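Local coordinates for protein Abbfa_003403 (Acinetobacter baumannii, PDB 4ZXH) that probably assembles a peptide product as a four-domain nonribosomal peptide synthetase, combining condensation, adenylation, carrier and thioesterase domains in one chain, at residues 1127-1141 with 1154-1166. Residues are numbered along the deposited sequence; the frame is centred on the assembly and turned at random.
Sequences PQGPYFLGGWCFGGA and GQQVTGIVMIDTR
Neighbouring parallel strands 1131-1136 and 1157-1163 of the thioesterase alpha/beta-hydrolase sheet pair through backbone hydrogen bonds, from Tyr1131 N to Gln1156 O (3.0 Å) up to Cys1137 N to Ile1163 O (2.9 Å). On one face, the Phe1132 ring turns its CD1 edge to Gly1159 O (3.3 Å) and its CZ to Val1161 CG2. With CG anti to the backbone N (chi1 163°), the Trp1136 indole brings CD1 to Ile1163 CG2 (4.0 Å); its NE1 hydrogen-bonds to His1297 O. Helix 1138-1152 makes the right-handed beta-alpha-beta crossover between the strands and covers the other face, with Leu1133 and Ile1160 against Ser1147. Gly1135, Cys1137 and Gly1139 fit a nucleophile elbow, Cys1137 having positive phi (54°). Behind this turn, Thr1165 OG1 donates to a lone pair of Cys1137 O (2.9 Å) and lies beside Gly1140 CA, early in helix 1138-1152. Asp1164, hydrogen-bonded through OD2 to His1297 ND1, would complete a Cys-His-Asp triad. At the far end, the bent Gln1155 takes Gly1129 N on OE1 (3.0 Å) and gives NE2 almost straight (173°) to OE1 of the poorly ordered Gln1128 (3.2 Å), each donor above the acceptor's carbonyl plane; its CB and CG lie along the Tyr1131 ring edge.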
ATOM      1  N   PRO A1127      40.811  24.538 -17.148  1.00 53.50           N
ATOM      2  CA  PRO A1127      42.216  24.413 -17.550  1.00 58.39           C
ATOM      3  C   PRO A1127      43.007  25.720 -17.490  1.00 63.21           C
ATOM      4  O   PRO A1127      44.203  25.695 -17.192  1.00 62.62           O
ATOM      5  CB  PRO A1127      42.120  23.924 -19.000  1.00 49.98           C
ATOM      6  CG  PRO A1127      40.768  23.306 -19.109  1.00 48.73           C
ATOM      7  CD  PRO A1127      39.896  24.139 -18.231  1.00 58.50           C
ATOM      8  N   GLN A1128      42.356  26.837 -17.793  1.00 60.25           N
ATOM      9  CA  GLN A1128      43.048  28.120 -17.858  1.00 58.18           C
ATOM     10  C   GLN A1128      42.335  29.149 -16.989  1.00 60.46           C
ATOM     11  O   GLN A1128      41.121  29.063 -16.758  1.00 59.42           O
ATOM     12  CB  GLN A1128      43.149  28.627 -19.308  1.00 60.49           C
ATOM     13  CG  GLN A1128      43.924  27.705 -20.273  1.00 69.73           C
ATOM     14  CD  GLN A1128      45.418  27.600 -19.945  1.00 74.49           C
ATOM     15  OE1 GLN A1128      46.025  28.558 -19.456  1.00 75.93           O
ATOM     16  NE2 GLN A1128      46.011  26.433 -20.218  1.00 68.92           N
ATOM     17  N   GLY A1129      43.101  30.123 -16.507  1.00 62.83           N
ATOM     18  CA  GLY A1129      42.566  31.178 -15.673  1.00 54.70           C
ATOM     19  C   GLY A1129      41.946  32.298 -16.477  1.00 46.60           C
ATOM     20  O   GLY A1129      41.776  32.176 -17.686  1.00 63.22           O
ATOM     21  N   PRO A1130      41.613  33.412 -15.817  1.00 49.44           N
ATOM     22  CA  PRO A1130      41.850  33.722 -14.399  1.00 52.67           C
ATOM     23  C   PRO A1130      41.005  32.883 -13.452  1.00 50.61           C
ATOM     24  O   PRO A1130      39.914  32.449 -13.838  1.00 55.18           O
ATOM     25  CB  PRO A1130      41.454  35.203 -14.284  1.00 49.73           C
ATOM     26  CG  PRO A1130      41.285  35.690 -15.685  1.00 53.05           C
ATOM     27  CD  PRO A1130      40.905  34.504 -16.497  1.00 48.56           C
ATOM     28  N   TYR A1131      41.507  32.665 -12.238  1.00 44.70           N
ATOM     29  CA  TYR A1131      40.787  31.888 -11.242  1.00 40.46           C
ATOM     30  C   TYR A1131      40.167  32.770 -10.179  1.00 44.02           C
ATOM     31  O   TYR A1131      40.640  33.885  -9.938  1.00 44.18           O
ATOM     32  CB  TYR A1131      41.709  30.860 -10.605  1.00 35.36           C
ATOM     33  CG  TYR A1131      42.080  29.799 -11.588  1.00 37.02           C
ATOM     34  CD1 TYR A1131      41.182  28.791 -11.916  1.00 36.15           C
ATOM     35  CD2 TYR A1131      43.304  29.823 -12.225  1.00 39.27           C
ATOM     36  CE1 TYR A1131      41.507  27.823 -12.846  1.00 41.92           C
ATOM     37  CE2 TYR A1131      43.638  28.863 -13.145  1.00 40.93           C
ATOM     38  CZ  TYR A1131      42.743  27.863 -13.454  1.00 49.59           C
ATOM     39  OH  TYR A1131      43.091  26.898 -14.376  1.00 58.51           O
ATOM     40  N   PHE A1132      39.094  32.263  -9.569  1.00 40.56           N
ATOM     41  CA  PHE A1132      38.351  32.994  -8.555  1.00 30.52           C
ATOM     42  C   PHE A1132      38.132  32.036  -7.387  1.00 34.65           C
ATOM     43  O   PHE A1132      37.495  31.000  -7.535  1.00 42.26           O
ATOM     44  CB  PHE A1132      37.034  33.529  -9.135  1.00 30.69           C
ATOM     45  CG  PHE A1132      36.279  34.438  -8.210  1.00 35.01           C
ATOM     46  CD1 PHE A1132      36.945  35.229  -7.282  1.00 41.01           C
ATOM     47  CD2 PHE A1132      34.893  34.484  -8.245  1.00 33.98           C
ATOM     48  CE1 PHE A1132      36.239  36.063  -6.413  1.00 34.91           C
ATOM     49  CE2 PHE A1132      34.185  35.313  -7.385  1.00 36.84           C
ATOM     50  CZ  PHE A1132      34.860  36.107  -6.465  1.00 34.30           C
ATOM     51  N   LEU A1133      38.687  32.378  -6.230  1.00 29.81           N
ATOM     52  CA  LEU A1133      38.836  31.436  -5.130  1.00 31.17           C
ATOM     53  C   LEU A1133      38.308  32.004  -3.840  1.00 36.21           C
ATOM     54  O   LEU A1133      38.232  33.226  -3.668  1.00 36.27           O
ATOM     55  CB  LEU A1133      40.309  31.077  -4.901  1.00 30.79           C
ATOM     56  CG  LEU A1133      41.212  30.858  -6.088  1.00 31.30           C
ATOM     57  CD1 LEU A1133      42.598  31.011  -5.613  1.00 32.77           C
ATOM     58  CD2 LEU A1133      40.997  29.460  -6.612  1.00 36.28           C
ATOM     59  N   GLY A1134      38.013  31.120  -2.898  1.00 22.84           N
ATOM     60  CA  GLY A1134      37.543  31.586  -1.623  1.00 27.24           C
ATOM     61  C   GLY A1134      37.256  30.477  -0.652  1.00 30.43           C
ATOM     62  O   GLY A1134      37.268  29.301  -1.026  1.00 27.41           O
ATOM     63  N   GLY A1135      36.978  30.863   0.590  1.00 19.30           N
ATOM     64  CA  GLY A1135      36.792  29.911   1.662  1.00 18.14           C
ATOM     65  C   GLY A1135      36.380  30.590   2.959  1.00 27.48           C
ATOM     66  O   GLY A1135      36.660  31.783   3.208  1.00 18.09           O
ATOM     67  N   TRP A1136      35.678  29.822   3.784  1.00 17.75           N
ATOM     68  CA  TRP A1136      35.305  30.299   5.091  1.00 23.55           C
ATOM     69  C   TRP A1136      36.350  29.753   6.040  1.00 25.35           C
ATOM     70  O   TRP A1136      36.782  28.616   5.882  1.00 25.89           O
ATOM     71  CB  TRP A1136      33.886  29.847   5.475  1.00 15.77           C
ATOM     72  CG  TRP A1136      33.664  29.979   6.937  1.00 17.38           C
ATOM     73  CD1 TRP A1136      33.485  31.140   7.637  1.00 15.64           C
ATOM     74  CD2 TRP A1136      33.639  28.924   7.897  1.00 27.36           C
ATOM     75  NE1 TRP A1136      33.329  30.868   8.978  1.00 17.62           N
ATOM     76  CE2 TRP A1136      33.429  29.512   9.167  1.00 29.66           C
ATOM     77  CE3 TRP A1136      33.770  27.531   7.815  1.00 29.89           C
ATOM     78  CZ2 TRP A1136      33.355  28.762  10.341  1.00 28.52           C
ATOM     79  CZ3 TRP A1136      33.691  26.776   8.995  1.00 28.18           C
ATOM     80  CH2 TRP A1136      33.495  27.398  10.234  1.00 26.30           C
ATOM     81  N   CYS A1137      36.784  30.552   7.005  1.00 32.11           N
ATOM     82  CA  CYS A1137      37.776  30.075   7.974  1.00 34.01           C
ATOM     83  C   CYS A1137      39.028  29.518   7.256  1.00 30.80           C
ATOM     84  O   CYS A1137      39.603  30.170   6.376  1.00 32.93           O
ATOM     85  CB  CYS A1137      37.139  29.013   8.887  1.00 27.86           C
ATOM     86  SG  CYS A1137      38.089  28.519  10.363  1.00 34.73           S
ATOM     87  N   PHE A1138      39.416  28.302   7.610  1.00 17.05           N
ATOM     88  CA  PHE A1138      40.602  27.642   7.058  1.00 23.23           C
ATOM     89  C   PHE A1138      40.557  27.510   5.521  1.00 26.64           C
ATOM     90  O   PHE A1138      41.596  27.526   4.852  1.00 24.72           O
ATOM     91  CB  PHE A1138      40.740  26.283   7.728  1.00 22.79           C
ATOM     92  CG  PHE A1138      41.938  25.499   7.314  1.00 29.78           C
ATOM     93  CD1 PHE A1138      43.205  25.891   7.695  1.00 31.09           C
ATOM     94  CD2 PHE A1138      41.789  24.322   6.588  1.00 27.98           C
ATOM     95  CE1 PHE A1138      44.313  25.147   7.323  1.00 34.21           C
ATOM     96  CE2 PHE A1138      42.887  23.570   6.222  1.00 25.53           C
ATOM     97  CZ  PHE A1138      44.151  23.983   6.589  1.00 25.76           C
ATOM     98  N   GLY A1139      39.352  27.410   4.962  1.00 22.16           N
ATOM     99  CA  GLY A1139      39.192  27.451   3.514  1.00 24.44           C
ATOM    100  C   GLY A1139      39.906  28.641   2.869  1.00 30.98           C
ATOM    101  O   GLY A1139      40.591  28.485   1.858  1.00 32.65           O
ATOM    102  N   GLY A1140      39.744  29.825   3.464  1.00 26.19           N
ATOM    103  CA  GLY A1140      40.490  31.004   3.064  1.00 33.84           C
ATOM    104  C   GLY A1140      41.996  30.783   3.002  1.00 38.44           C
ATOM    105  O   GLY A1140      42.647  31.256   2.058  1.00 40.72           O
ATOM    106  N   ALA A1141      42.555  30.057   3.979  1.00 31.20           N
ATOM    107  CA  ALA A1141      44.000  29.787   3.997  1.00 22.50           C
ATOM    108  C   ALA A1141      44.431  28.847   2.862  1.00 29.28           C
ATOM    109  O   ALA A1141      45.467  29.057   2.245  1.00 31.74           O
ATOM    110  CB  ALA A1141      44.414  29.221   5.318  1.00 22.17           C
ATOM    111  N   GLY A1154      52.076  30.526 -13.690  1.00 66.19           N
ATOM    112  CA  GLY A1154      51.701  31.547 -14.656  1.00 56.38           C
ATOM    113  C   GLY A1154      50.221  31.881 -14.755  1.00 67.76           C
ATOM    114  O   GLY A1154      49.831  32.748 -15.530  1.00 71.95           O
ATOM    115  N   GLN A1155      49.389  31.194 -13.985  1.00 59.50           N
ATOM    116  CA  GLN A1155      47.963  31.499 -13.962  1.00 58.56           C
ATOM    117  C   GLN A1155      47.671  32.770 -13.170  1.00 54.79           C
ATOM    118  O   GLN A1155      48.339  33.053 -12.178  1.00 52.66           O
ATOM    119  CB  GLN A1155      47.177  30.329 -13.371  1.00 57.00           C
ATOM    120  CG  GLN A1155      47.288  29.054 -14.184  1.00 58.80           C
ATOM    121  CD  GLN A1155      46.788  29.235 -15.603  1.00 55.95           C
ATOM    122  OE1 GLN A1155      45.996  30.144 -15.886  1.00 51.46           O
ATOM    123  NE2 GLN A1155      47.238  28.365 -16.503  1.00 51.90           N
ATOM    124  N   GLN A1156      46.679  33.544 -13.597  1.00 52.65           N
ATOM    125  CA  GLN A1156      46.334  34.727 -12.824  1.00 54.00           C
ATOM    126  C   GLN A1156      45.139  34.462 -11.905  1.00 49.95           C
ATOM    127  O   GLN A1156      44.326  33.567 -12.141  1.00 43.65           O
ATOM    128  CB  GLN A1156      46.066  35.940 -13.732  1.00 58.08           C
ATOM    129  CG  GLN A1156      47.170  37.035 -13.670  1.00 85.96           C
ATOM    130  CD  GLN A1156      47.564  37.481 -12.233  1.00107.91           C
ATOM    131  OE1 GLN A1156      46.818  37.292 -11.262  1.00 99.06           O
ATOM    132  NE2 GLN A1156      48.751  38.077 -12.113  1.00106.28           N
ATOM    133  N   VAL A1157      45.071  35.243 -10.834  1.00 50.92           N
ATOM    134  CA  VAL A1157      44.040  35.106  -9.827  1.00 44.44           C
ATOM    135  C   VAL A1157      43.180  36.366  -9.827  1.00 47.97           C
ATOM    136  O   VAL A1157      43.685  37.467  -9.601  1.00 54.25           O
ATOM    137  CB  VAL A1157      44.651  34.893  -8.437  1.00 37.66           C
ATOM    138  CG1 VAL A1157      43.564  34.747  -7.413  1.00 34.93           C
ATOM    139  CG2 VAL A1157      45.552  33.674  -8.434  1.00 43.68           C
ATOM    140  N   THR A1158      41.887  36.217 -10.100  1.00 43.17           N
ATOM    141  CA  THR A1158      41.002  37.376 -10.162  1.00 46.04           C
ATOM    142  C   THR A1158      40.827  37.989  -8.781  1.00 47.20           C
ATOM    143  O   THR A1158      40.868  39.211  -8.619  1.00 50.77           O
ATOM    144  CB  THR A1158      39.623  37.011 -10.738  1.00 47.31           C
ATOM    145  OG1 THR A1158      39.776  36.611 -12.104  1.00 52.81           O
ATOM    146  CG2 THR A1158      38.683  38.208 -10.675  1.00 37.93           C
ATOM    147  N   GLY A1159      40.640  37.128  -7.787  1.00 41.09           N
ATOM    148  CA  GLY A1159      40.473  37.570  -6.420  1.00 38.13           C
ATOM    149  C   GLY A1159      40.256  36.417  -5.463  1.00 35.00           C
ATOM    150  O   GLY A1159      39.960  35.296  -5.874  1.00 31.71           O
ATOM    151  N   ILE A1160      40.413  36.698  -4.176  1.00 37.52           N
ATOM    152  CA  ILE A1160      40.184  35.709  -3.135  1.00 33.30           C
ATOM    153  C   ILE A1160      39.089  36.178  -2.179  1.00 34.67           C
ATOM    154  O   ILE A1160      39.152  37.292  -1.655  1.00 33.08           O
ATOM    155  CB  ILE A1160      41.444  35.449  -2.324  1.00 31.60           C
ATOM    156  CG1 ILE A1160      42.585  35.014  -3.230  1.00 38.47           C
ATOM    157  CG2 ILE A1160      41.184  34.360  -1.307  1.00 36.48           C
ATOM    158  CD1 ILE A1160      43.867  34.771  -2.468  1.00 43.55           C
ATOM    159  N   VAL A1161      38.087  35.343  -1.941  1.00 24.62           N
ATOM    160  CA  VAL A1161      37.117  35.678  -0.918  1.00 23.44           C
ATOM    161  C   VAL A1161      37.417  34.944   0.381  1.00 27.65           C
ATOM    162  O   VAL A1161      37.403  33.718   0.425  1.00 23.99           O
ATOM    163  CB  VAL A1161      35.705  35.352  -1.352  1.00 28.02           C
ATOM    164  CG1 VAL A1161      34.749  35.640  -0.215  1.00 26.43           C
ATOM    165  CG2 VAL A1161      35.335  36.184  -2.556  1.00 37.01           C
ATOM    166  N   MET A1162      37.698  35.687   1.446  1.00 26.13           N
ATOM    167  CA  MET A1162      37.980  35.036   2.715  1.00 21.10           C
ATOM    168  C   MET A1162      36.985  35.471   3.742  1.00 25.80           C
ATOM    169  O   MET A1162      36.906  36.654   4.079  1.00 31.74           O
ATOM    170  CB  MET A1162      39.388  35.357   3.203  1.00 26.96           C
ATOM    171  CG  MET A1162      40.501  34.707   2.410  1.00 24.43           C
ATOM    172  SD  MET A1162      42.051  35.327   3.051  1.00 28.08           S
ATOM    173  CE  MET A1162      43.145  35.113   1.642  1.00 34.04           C
ATOM    174  N   ILE A1163      36.221  34.517   4.251  1.00 21.05           N
ATOM    175  CA  ILE A1163      35.218  34.845   5.245  1.00 22.18           C
ATOM    176  C   ILE A1163      35.732  34.488   6.645  1.00 26.14           C
ATOM    177  O   ILE A1163      35.896  33.314   6.981  1.00 25.61           O
ATOM    178  CB  ILE A1163      33.896  34.142   4.934  1.00 24.58           C
ATOM    179  CG1 ILE A1163      33.529  34.389   3.465  1.00 26.74           C
ATOM    180  CG2 ILE A1163      32.806  34.673   5.829  1.00 22.90           C
ATOM    181  CD1 ILE A1163      32.378  33.573   2.973  1.00 22.64           C
ATOM    182  N   ASP A1164      36.010  35.533   7.428  1.00 19.39           N
ATOM    183  CA  ASP A1164      36.571  35.427   8.771  1.00 23.36           C
ATOM    184  C   ASP A1164      37.718  34.407   8.890  1.00 24.48           C
ATOM    185  O   ASP A1164      37.783  33.612   9.822  1.00 24.39           O
ATOM    186  CB  ASP A1164      35.470  35.105   9.773  1.00 18.23           C
ATOM    187  CG  ASP A1164      35.772  35.657  11.160  1.00 31.12           C
ATOM    188  OD1 ASP A1164      36.026  36.881  11.285  1.00 38.45           O
ATOM    189  OD2 ASP A1164      35.788  34.854  12.122  1.00 34.31           O
ATOM    190  N   THR A1165      38.625  34.452   7.929  1.00 27.32           N
ATOM    191  CA  THR A1165      39.791  33.582   7.900  1.00 29.91           C
ATOM    192  C   THR A1165      40.906  34.122   8.763  1.00 32.52           C
ATOM    193  O   THR A1165      41.427  35.204   8.491  1.00 37.52           O
ATOM    194  CB  THR A1165      40.320  33.445   6.461  1.00 27.14           C
ATOM    195  OG1 THR A1165      39.285  32.918   5.646  1.00 26.29           O
ATOM    196  CG2 THR A1165      41.527  32.547   6.389  1.00 20.52           C
ATOM    197  N   ARG A1166      41.289  33.380   9.794  1.00 29.77           N
ATOM    198  CA  ARG A1166      42.446  33.795  10.587  1.00 25.30           C
ATOM    199  C   ARG A1166      43.716  33.603   9.763  1.00 22.39           C
ATOM    200  O   ARG A1166      43.897  32.591   9.105  1.00 22.05           O
ATOM    201  CB  ARG A1166      42.434  33.041  11.899  1.00 21.02           C
ATOM    202  CG  ARG A1166      41.075  33.329  12.500  1.00 20.25           C
ATOM    203  CD  ARG A1166      40.571  32.380  13.503  1.00 27.37           C
ATOM    204  NE  ARG A1166      39.318  32.907  14.011  1.00 34.93           N
ATOM    205  CZ  ARG A1166      38.457  32.208  14.733  1.00 37.29           C
ATOM    206  NH1 ARG A1166      38.729  30.953  15.026  1.00 29.37           N
ATOM    207  NH2 ARG A1166      37.342  32.774  15.174  1.00 45.36           N
TER